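Local coordinates for arylesterase (Sulfolobus solfataricus, PDB 5L2P), which hydrolyses aromatic esters, p-nitrophenyl fatty acid esters and aryl dialkyl phosphates such as paraoxon, with broad substrate specificity, at residues D4-F10 / L284-R288; V34-A39 / L88-T93; I100-S104 / R291-V295; V180-P184 / V280-L284. All blocks are in the same frame, centred on the assembly; numbering follows the deposited sequence.

Interaction 1 (D4-F10 / L284-R288); sequences DPEVRNF and LGSPR
Two acidic side chains from the start of the N-terminal helix, Asp4 and Glu6, converge on a single guanidinium nitrogen, NH2 of Arg288, and so build a salt-bridge network between the beginnings of two helices. Asp4 is the N-cap of helix 5-17 and Ser286 that of helix 287-305, which means that the network joins the first helix of the chain to the last. The two acids meet the arginine differently. Asp4 OD2 lies 3.3 Å from Arg288 NH2, at the guanidinium edge, with the two planes 48° apart. The carboxylate of Glu6 is turned only 21° from the guanidinium plane; OE2 stands obliquely 2.9 Å from Arg288 NH2, and the hydrogen bond between them is weak. Glu6 OE2 also sits 3.0 Å from Ser286 OG, a hydroxyl whose stronger partner is Thr289 OG1. Glu6 gets there by setting CG between its backbone N and carbonyl carbon (chi1 58°) and running on extended. Arg288 NH1 makes weak hydrogen bonds to Gln292 and to the carbonyl of Thr271 of a second subunit. Beyond this polar cluster the contact becomes apolar: Val7 CG2 packs 3.7 Å from Ser286 CB. Gly285, whose phi is positive, runs close past Phe10, and a CB on Gly285 would collide with Phe10 CB. Leu284 CB approaches Phe10 CE2 obliquely at 4.0 Å, while the backbone N of Gly285 hovers over one face of the Phe10 ring, displaced toward its rim.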
# COMPACT_ATOMS: atom_id res chain seq x y z
N ASP A 4 -4.11 -10.04 14.69
CA ASP A 4 -4.58 -10.28 16.04
C ASP A 4 -4.12 -11.71 16.51
O ASP A 4 -4.32 -12.68 15.82
CB ASP A 4 -6.09 -10.18 16.02
CG ASP A 4 -6.71 -10.14 17.38
OD1 ASP A 4 -6.03 -10.38 18.42
OD2 ASP A 4 -7.93 -9.88 17.39
N PRO A 5 -3.48 -11.80 17.67
CA PRO A 5 -3.03 -13.12 18.18
C PRO A 5 -4.09 -14.23 18.23
O PRO A 5 -3.78 -15.36 17.93
CB PRO A 5 -2.54 -12.80 19.61
CG PRO A 5 -2.07 -11.38 19.51
CD PRO A 5 -3.04 -10.70 18.56
N GLU A 6 -5.32 -13.90 18.60
CA GLU A 6 -6.42 -14.87 18.59
C GLU A 6 -6.70 -15.36 17.18
O GLU A 6 -7.02 -16.52 16.97
CB GLU A 6 -7.72 -14.34 19.26
CG GLU A 6 -8.30 -13.04 18.68
CD GLU A 6 -9.51 -12.46 19.44
OE1 GLU A 6 -10.23 -13.24 20.14
OE2 GLU A 6 -9.73 -11.21 19.33
N VAL A 7 -6.59 -14.47 16.20
CA VAL A 7 -6.80 -14.85 14.80
C VAL A 7 -5.66 -15.72 14.29
O VAL A 7 -5.87 -16.68 13.58
CB VAL A 7 -6.96 -13.61 13.90
CG1 VAL A 7 -7.06 -14.01 12.42
CG2 VAL A 7 -8.19 -12.82 14.34
N ARG A 8 -4.44 -15.36 14.66
CA ARG A 8 -3.26 -16.13 14.28
C ARG A 8 -3.35 -17.58 14.84
O ARG A 8 -3.05 -18.54 14.15
CB ARG A 8 -2.03 -15.45 14.84
CG ARG A 8 -0.70 -15.98 14.36
CD ARG A 8 0.36 -15.34 15.24
NE ARG A 8 1.76 -15.54 14.85
CZ ARG A 8 2.49 -14.70 14.12
NH1 ARG A 8 1.97 -13.59 13.59
NH2 ARG A 8 3.76 -14.99 13.87
N ASN A 9 -3.74 -17.71 16.11
CA ASN A 9 -3.92 -18.98 16.74
C ASN A 9 -5.02 -19.82 16.04
O ASN A 9 -4.86 -21.04 15.84
CB ASN A 9 -4.24 -18.78 18.24
CG ASN A 9 -3.06 -18.26 19.04
OD1 ASN A 9 -1.97 -18.03 18.48
ND2 ASN A 9 -3.25 -18.08 20.36
N PHE A 10 -6.10 -19.16 15.65
CA PHE A 10 -7.16 -19.81 14.90
C PHE A 10 -6.64 -20.41 13.58
O PHE A 10 -7.02 -21.53 13.20
CB PHE A 10 -8.34 -18.82 14.65
CG PHE A 10 -9.34 -19.32 13.65
CD1 PHE A 10 -10.30 -20.25 14.02
CD2 PHE A 10 -9.30 -18.89 12.33
CE1 PHE A 10 -11.23 -20.73 13.09
CE2 PHE A 10 -10.20 -19.38 11.39
CZ PHE A 10 -11.17 -20.30 11.77
N LEU A 284 -12.88 -14.05 10.99
CA LEU A 284 -12.74 -15.39 11.53
C LEU A 284 -11.59 -15.49 12.50
O LEU A 284 -10.52 -14.92 12.28
CB LEU A 284 -12.58 -16.37 10.38
CG LEU A 284 -13.97 -16.64 9.78
CD1 LEU A 284 -13.90 -16.90 8.28
CD2 LEU A 284 -14.71 -17.78 10.51
N GLY A 285 -11.82 -16.26 13.57
CA GLY A 285 -10.85 -16.38 14.65
C GLY A 285 -10.92 -15.24 15.67
O GLY A 285 -10.10 -15.21 16.60
N SER A 286 -11.87 -14.32 15.49
CA SER A 286 -12.09 -13.24 16.41
C SER A 286 -13.57 -12.93 16.61
O SER A 286 -14.10 -12.02 15.99
CB SER A 286 -11.36 -11.96 15.94
OG SER A 286 -11.52 -10.92 16.92
N PRO A 287 -14.24 -13.71 17.46
CA PRO A 287 -15.65 -13.46 17.71
C PRO A 287 -15.91 -12.08 18.31
O PRO A 287 -16.98 -11.53 18.08
CB PRO A 287 -16.06 -14.60 18.69
CG PRO A 287 -14.81 -15.20 19.17
CD PRO A 287 -13.80 -14.98 18.08
N ARG A 288 -14.97 -11.55 19.08
CA ARG A 288 -15.08 -10.18 19.63
C ARG A 288 -15.21 -9.13 18.50
O ARG A 288 -16.11 -8.30 18.51
CB ARG A 288 -13.87 -9.82 20.53
CG ARG A 288 -13.91 -8.38 21.08
CD ARG A 288 -12.66 -7.98 21.89
NE ARG A 288 -11.43 -8.40 21.22
CZ ARG A 288 -10.82 -7.76 20.21
NH1 ARG A 288 -11.29 -6.60 19.69
NH2 ARG A 288 -9.72 -8.29 19.69

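Interaction 2 (V34-A39 / L88-T93); sequences VNELLA and LGSIET
Asn35 and Gly89 supply the one hydrogen bond of this contact, in which a helix side chain takes up a loop amide. Gly89 N donates to Asn35 OD1 at 2.8 Å, bent to 137° at the hydrogen and tilted 21° from the plane of the amide carbonyl. The side chain reaches it because CG lies beside the backbone N, opposite the carbonyl carbon (chi1 -75°), which swings OD1 toward the loop. An alanine here would remove the acceptor, and the Gly89 amide is likely to lose this partner while residues 88-90 become freer to shift against the helix.

The van der Waals contacts divide into two patches. At one end, an apolar one, Leu88 crosses Val34 and Leu38 at about a right angle, and its CD1 methyl lies 3.7 Å from Val34 CG1 and 3.9 Å from Leu38 CD1. At the other, Thr93 CG2 rests 3.6 Å from the backbone O of Asn35, and Thr93 CB faces Leu38 CB.

Polar bonds inside the loop set its own shape: Thr93 OG1 donates to Ser90 O at 2.7 Å, turning the hydroxyl inward and leaving the methyl to meet the helix. Glu92 is paired with Arg65 of strand 61-68.

The loop follows the His82-Gly83-Gly84 motif, which by similarity forms the oxyanion hole. Helix 27-39 is thus tied to this loop by one side-chain-to-backbone hydrogen bond set among methyl contacts, a chemistry in which one polar bond gives direction to otherwise largely apolar packing.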
# COMPACT_ATOMS: atom_id res chain seq x y z
N VAL A 34 -17.61 -27.56 7.19
CA VAL A 34 -17.39 -26.14 7.23
C VAL A 34 -18.60 -25.43 7.86
O VAL A 34 -18.44 -24.47 8.62
CB VAL A 34 -17.12 -25.57 5.82
CG1 VAL A 34 -17.09 -24.02 5.84
CG2 VAL A 34 -15.81 -26.16 5.28
N ASN A 35 -19.81 -25.87 7.54
CA ASN A 35 -21.01 -25.28 8.14
C ASN A 35 -21.01 -25.36 9.66
O ASN A 35 -21.40 -24.41 10.31
CB ASN A 35 -22.27 -25.92 7.57
CG ASN A 35 -22.59 -25.45 6.15
OD1 ASN A 35 -21.97 -24.52 5.63
ND2 ASN A 35 -23.57 -26.08 5.53
N GLU A 36 -20.54 -26.50 10.21
CA GLU A 36 -20.45 -26.72 11.66
C GLU A 36 -19.42 -25.75 12.25
O GLU A 36 -19.63 -25.22 13.35
CB GLU A 36 -20.01 -28.14 11.97
CG GLU A 36 -20.92 -29.26 11.45
CD GLU A 36 -22.09 -29.61 12.35
OE1 GLU A 36 -22.13 -29.10 13.48
OE2 GLU A 36 -22.96 -30.39 11.88
N LEU A 37 -18.31 -25.54 11.53
CA LEU A 37 -17.27 -24.54 11.93
C LEU A 37 -17.83 -23.12 12.01
O LEU A 37 -17.57 -22.41 12.97
CB LEU A 37 -16.07 -24.54 10.94
CG LEU A 37 -14.98 -23.44 11.02
CD1 LEU A 37 -14.36 -23.39 12.41
CD2 LEU A 37 -13.85 -23.65 10.00
N LEU A 38 -18.58 -22.73 11.00
CA LEU A 38 -19.10 -21.36 10.90
C LEU A 38 -20.20 -21.13 11.94
O LEU A 38 -20.31 -20.03 12.51
CB LEU A 38 -19.65 -21.08 9.49
CG LEU A 38 -18.63 -21.11 8.36
CD1 LEU A 38 -19.37 -21.06 7.02
CD2 LEU A 38 -17.58 -20.03 8.48
N ALA A 39 -21.01 -22.16 12.18
CA ALA A 39 -22.15 -22.04 13.07
C ALA A 39 -21.71 -21.93 14.54
O ALA A 39 -22.42 -21.38 15.36
CB ALA A 39 -23.06 -23.22 12.87
N LEU A 88 -21.87 -23.19 0.12
CA LEU A 88 -22.20 -23.65 1.45
C LEU A 88 -22.71 -22.52 2.32
O LEU A 88 -22.94 -21.44 1.85
CB LEU A 88 -21.00 -24.35 2.09
CG LEU A 88 -19.69 -23.59 2.27
CD1 LEU A 88 -19.65 -22.70 3.51
CD2 LEU A 88 -18.61 -24.68 2.36
N GLY A 89 -22.96 -22.81 3.60
CA GLY A 89 -23.57 -21.88 4.53
C GLY A 89 -25.08 -21.97 4.51
O GLY A 89 -25.69 -22.61 3.64
N SER A 90 -25.70 -21.30 5.48
CA SER A 90 -27.15 -21.32 5.61
C SER A 90 -27.60 -20.26 6.61
O SER A 90 -26.78 -19.50 7.14
CB SER A 90 -27.65 -22.72 6.08
OG SER A 90 -27.21 -22.98 7.40
N ILE A 91 -28.90 -20.25 6.90
CA ILE A 91 -29.45 -19.51 8.01
C ILE A 91 -28.82 -19.91 9.36
O ILE A 91 -28.58 -19.05 10.20
CB ILE A 91 -30.97 -19.71 8.09
CG1 ILE A 91 -31.63 -19.09 6.87
CG2 ILE A 91 -31.55 -19.03 9.33
CD1 ILE A 91 -33.02 -19.62 6.59
N GLU A 92 -28.53 -21.19 9.55
CA GLU A 92 -27.93 -21.65 10.80
C GLU A 92 -26.50 -21.14 10.99
O GLU A 92 -26.06 -20.85 12.10
CB GLU A 92 -27.94 -23.19 10.85
CG GLU A 92 -29.34 -23.78 10.88
CD GLU A 92 -30.06 -23.58 12.24
OE1 GLU A 92 -29.44 -23.08 13.22
OE2 GLU A 92 -31.27 -23.91 12.33
N THR A 93 -25.76 -21.08 9.90
CA THR A 93 -24.33 -20.71 9.98
C THR A 93 -24.11 -19.24 10.36
O THR A 93 -23.10 -18.93 10.99
CB THR A 93 -23.59 -20.99 8.65
OG1 THR A 93 -24.17 -20.21 7.61
CG2 THR A 93 -23.65 -22.49 8.31

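Interaction 3 (I100-S104 / R291-V295); sequences ILSNS and RQVTV
Ile100 lays its CD1 methyl over one face of the Arg291 guanidinium, 3.7 Å above the plane and displaced toward the rim, the two side chains crossing at about a right angle. Arg291 is extended as far as CD and then bends at chi3 (-72°), which swings the flat group back over the isoleucine, while NH2 forms a salt bridge with Asp45. The other branch of Ile100 points into helix 287-305: CG2 lies 3.9 Å from both Thr294 CG2 and Val295 CG2, and again the side chains cross steeply.

Thr294 offers its methyl rather than its hydroxyl. CG2 is anti to the backbone N and meets Leu101 CB at 3.8 Å; OG1 instead bonds to the carbonyl of Ser290 in its own helix. Ser104 OG donates to Ile100 O at 2.9 Å, within its own helix, and the same atom lies 3.6 Å from Val295 CG2. No hydrogen bond crosses between the two segments. Replacing Ile100 with alanine would probably open a gap between the helices opposite Thr294 and Val295 and strip the hydrophobic cover from that face of the Arg291 guanidinium.

Val295 also packs on Ala299 of a second subunit. The local axes pass 9.3 Å apart, inclined at -39°, with helix 95-105 and the C-terminal helix 287-305 running side by side as the pair that flanks one side of the central sheet in the alpha/beta hydrolase fold.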
# COMPACT_ATOMS: atom_id res chain seq x y z
N ILE A 100 -27.57 -10.81 16.85
CA ILE A 100 -26.89 -9.59 17.27
C ILE A 100 -27.35 -8.40 16.41
O ILE A 100 -27.53 -7.29 16.92
CB ILE A 100 -25.37 -9.71 17.17
CG1 ILE A 100 -24.86 -10.78 18.14
CG2 ILE A 100 -24.69 -8.40 17.50
CD1 ILE A 100 -23.46 -11.28 17.80
N LEU A 101 -27.56 -8.63 15.12
CA LEU A 101 -27.93 -7.55 14.21
C LEU A 101 -29.31 -7.01 14.52
O LEU A 101 -29.53 -5.78 14.56
CB LEU A 101 -27.84 -8.02 12.75
CG LEU A 101 -28.12 -6.94 11.67
CD1 LEU A 101 -27.11 -5.80 11.66
CD2 LEU A 101 -28.16 -7.65 10.34
N SER A 102 -30.22 -7.94 14.74
CA SER A 102 -31.60 -7.62 15.12
C SER A 102 -31.67 -6.80 16.41
O SER A 102 -32.39 -5.82 16.49
CB SER A 102 -32.40 -8.93 15.30
OG SER A 102 -33.77 -8.69 15.59
N ASN A 103 -30.92 -7.21 17.42
CA ASN A 103 -30.93 -6.52 18.71
C ASN A 103 -30.31 -5.15 18.63
O ASN A 103 -30.77 -4.23 19.28
CB ASN A 103 -30.21 -7.37 19.76
CG ASN A 103 -31.00 -8.61 20.17
OD1 ASN A 103 -32.21 -8.66 20.02
ND2 ASN A 103 -30.31 -9.62 20.69
N SER A 104 -29.25 -5.01 17.83
CA SER A 104 -28.55 -3.74 17.65
C SER A 104 -29.39 -2.77 16.85
O SER A 104 -29.49 -1.60 17.19
CB SER A 104 -27.25 -3.95 16.91
OG SER A 104 -26.37 -4.76 17.64
N ARG A 291 -18.51 -9.46 16.55
CA ARG A 291 -19.61 -8.87 17.29
C ARG A 291 -19.62 -7.34 17.16
O ARG A 291 -20.66 -6.72 16.90
CB ARG A 291 -19.55 -9.29 18.77
CG ARG A 291 -20.62 -8.65 19.61
CD ARG A 291 -20.44 -9.02 21.04
NE ARG A 291 -20.80 -10.42 21.22
CZ ARG A 291 -22.06 -10.87 21.38
NH1 ARG A 291 -23.09 -10.03 21.36
NH2 ARG A 291 -22.27 -12.17 21.55
N GLN A 292 -18.46 -6.74 17.38
CA GLN A 292 -18.29 -5.28 17.34
C GLN A 292 -18.68 -4.69 16.01
O GLN A 292 -19.38 -3.67 15.97
CB GLN A 292 -16.85 -4.90 17.68
CG GLN A 292 -16.54 -5.05 19.16
CD GLN A 292 -15.13 -4.69 19.49
OE1 GLN A 292 -14.18 -5.19 18.87
NE2 GLN A 292 -14.98 -3.82 20.47
N VAL A 293 -18.27 -5.34 14.93
CA VAL A 293 -18.67 -4.89 13.58
C VAL A 293 -20.16 -4.91 13.40
O VAL A 293 -20.74 -3.95 12.85
CB VAL A 293 -17.93 -5.69 12.47
CG1 VAL A 293 -18.47 -5.40 11.09
CG2 VAL A 293 -16.43 -5.39 12.50
N THR A 294 -20.80 -6.02 13.84
CA THR A 294 -22.28 -6.18 13.71
C THR A 294 -23.02 -5.11 14.53
O THR A 294 -24.03 -4.57 14.08
CB THR A 294 -22.76 -7.58 14.15
OG1 THR A 294 -21.93 -8.57 13.55
CG2 THR A 294 -24.16 -7.84 13.70
N VAL A 295 -22.52 -4.84 15.73
CA VAL A 295 -23.10 -3.80 16.59
C VAL A 295 -22.95 -2.39 15.99
O VAL A 295 -23.90 -1.60 16.05
CB VAL A 295 -22.48 -3.86 18.00
CG1 VAL A 295 -22.76 -2.62 18.82
CG2 VAL A 295 -23.01 -5.06 18.75

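Interaction 4 (V180-P184 / V280-L284); sequences VPVVP and VHAFL
Val183, just past the end of strand 178-182, is the hub of this buried contact: its two methyls meet His281, Ala282 and Phe283 in turn. CG2 comes obliquely upon the imidazole, 3.5 Å from His281 CE1 and 3.8 Å from His281 ND1. CG1 is opposite the carbonyl carbon of its own residue (chi1 -62°), which puts CG2 between the backbone N and that carbon and directs CG1 toward the phenylalanine, 4.4 Å from Phe283 CZ. The valine backbone adopts positive phi and psi (35° and 50°), a turn out of the extended strand that brings the side chain to the histidine.

His281 receives this packing at its CE1 and ND1 atoms. Its polar atoms are engaged in hydrogen bonds with other residues, ND1 with Asp251 and NE2 with Ser156, and the CB of Ala282 rests over one ring face, 3.8 Å above the plane. The valine methyl thus fills in beside a ring whose rotation is set by hydrogen bonds at both nitrogens.

Phe283 turns its ring toward the sheet. CE2 lies 3.9 Å from Val182 CG1, the side chains crossing at about a right angle, and the ring also packs on Val246 and Ala248 of strand 242-248 and on Val293 of helix 287-305. A tight turn carries both rings: Phe283 N donates to Val280 O at 3.1 Å.

The loop carrying His281, set by the C-terminal ends of the sheet strands and backed by aliphatic side chains from them, is consistent with the inferred Ser156-His281-Asp251 catalytic triad of an alpha/beta hydrolase.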
# COMPACT_ATOMS: atom_id res chain seq x y z
N VAL A 180 -25.68 -3.17 2.97
CA VAL A 180 -24.52 -3.39 3.80
C VAL A 180 -23.76 -4.64 3.37
O VAL A 180 -23.89 -5.69 3.99
CB VAL A 180 -24.92 -3.49 5.28
CG1 VAL A 180 -23.69 -3.52 6.18
CG2 VAL A 180 -25.78 -2.29 5.66
N PRO A 181 -22.94 -4.52 2.30
CA PRO A 181 -22.05 -5.61 1.93
C PRO A 181 -20.82 -5.62 2.82
O PRO A 181 -20.03 -4.66 2.84
CB PRO A 181 -21.69 -5.30 0.48
CG PRO A 181 -21.90 -3.84 0.33
CD PRO A 181 -22.83 -3.37 1.38
N VAL A 182 -20.65 -6.72 3.55
CA VAL A 182 -19.50 -6.91 4.39
C VAL A 182 -18.56 -7.90 3.68
O VAL A 182 -18.97 -8.96 3.21
CB VAL A 182 -19.93 -7.48 5.73
CG1 VAL A 182 -18.73 -7.79 6.63
CG2 VAL A 182 -20.89 -6.51 6.40
N VAL A 183 -17.29 -7.53 3.63
CA VAL A 183 -16.29 -8.28 2.90
C VAL A 183 -16.80 -8.93 1.59
O VAL A 183 -16.49 -10.08 1.31
CB VAL A 183 -15.57 -9.29 3.82
CG1 VAL A 183 -14.83 -8.52 4.94
CG2 VAL A 183 -16.55 -10.34 4.39
N PRO A 184 -17.47 -8.16 0.75
CA PRO A 184 -18.05 -8.70 -0.45
C PRO A 184 -17.10 -9.16 -1.56
O PRO A 184 -15.99 -8.61 -1.73
CB PRO A 184 -18.83 -7.49 -1.01
CG PRO A 184 -18.00 -6.32 -0.63
CD PRO A 184 -17.44 -6.67 0.72
N VAL A 280 -8.73 -11.12 9.23
CA VAL A 280 -8.81 -11.84 7.98
C VAL A 280 -10.25 -11.80 7.51
O VAL A 280 -11.09 -11.18 8.12
CB VAL A 280 -8.26 -13.28 8.11
CG1 VAL A 280 -6.79 -13.23 8.54
CG2 VAL A 280 -9.11 -14.14 9.04
N HIS A 281 -10.51 -12.44 6.39
CA HIS A 281 -11.84 -12.45 5.80
C HIS A 281 -12.92 -12.86 6.79
O HIS A 281 -12.80 -13.88 7.48
CB HIS A 281 -11.83 -13.38 4.60
CG HIS A 281 -13.16 -13.53 3.95
ND1 HIS A 281 -13.72 -12.55 3.15
CD2 HIS A 281 -14.05 -14.55 3.96
CE1 HIS A 281 -14.89 -12.97 2.70
NE2 HIS A 281 -15.12 -14.18 3.19
N ALA A 282 -13.96 -12.05 6.85
CA ALA A 282 -15.15 -12.31 7.71
C ALA A 282 -14.86 -12.29 9.22
O ALA A 282 -15.68 -12.66 10.00
CB ALA A 282 -15.81 -13.59 7.28
N PHE A 283 -13.69 -11.81 9.61
CA PHE A 283 -13.30 -11.66 11.01
C PHE A 283 -13.23 -13.01 11.74
O PHE A 283 -13.43 -13.10 12.93
CB PHE A 283 -14.20 -10.65 11.73
CG PHE A 283 -14.57 -9.46 10.86
CD1 PHE A 283 -13.61 -8.59 10.39
CD2 PHE A 283 -15.88 -9.26 10.45
CE1 PHE A 283 -13.93 -7.52 9.57
CE2 PHE A 283 -16.22 -8.20 9.61
CZ PHE A 283 -15.23 -7.33 9.17
N LEU A 284 -12.88 -14.05 10.99
CA LEU A 284 -12.74 -15.39 11.53
C LEU A 284 -11.59 -15.49 12.50
O LEU A 284 -10.52 -14.92 12.28
CB LEU A 284 -12.58 -16.37 10.38
CG LEU A 284 -13.97 -16.64 9.78
CD1 LEU A 284 -13.90 -16.90 8.28
CD2 LEU A 284 -14.71 -17.78 10.51

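Overall arrangement
From the N terminus, helix 5-17 opens interaction 1, which closes only at residues 284-288 and so encloses nearly the whole chain. Interaction 2, nested within it, joins the next helix to the loop after strand 77-81; Phe10 on Leu37 and Leu284 on Leu38 link the two. Interaction 3 starts at helix 95-105, after interaction 2 has closed, and crosses interaction 1 to end farther along the same C-terminal helix, 287-305. Interaction 4, from strand 178-182 to the histidine loop, nests inside interaction 3 and shares Leu284 with interaction 1; Phe283 on Val293 connects it to interaction 3. Together they bind N-terminal helices, central sheet, catalytic loop and final helix.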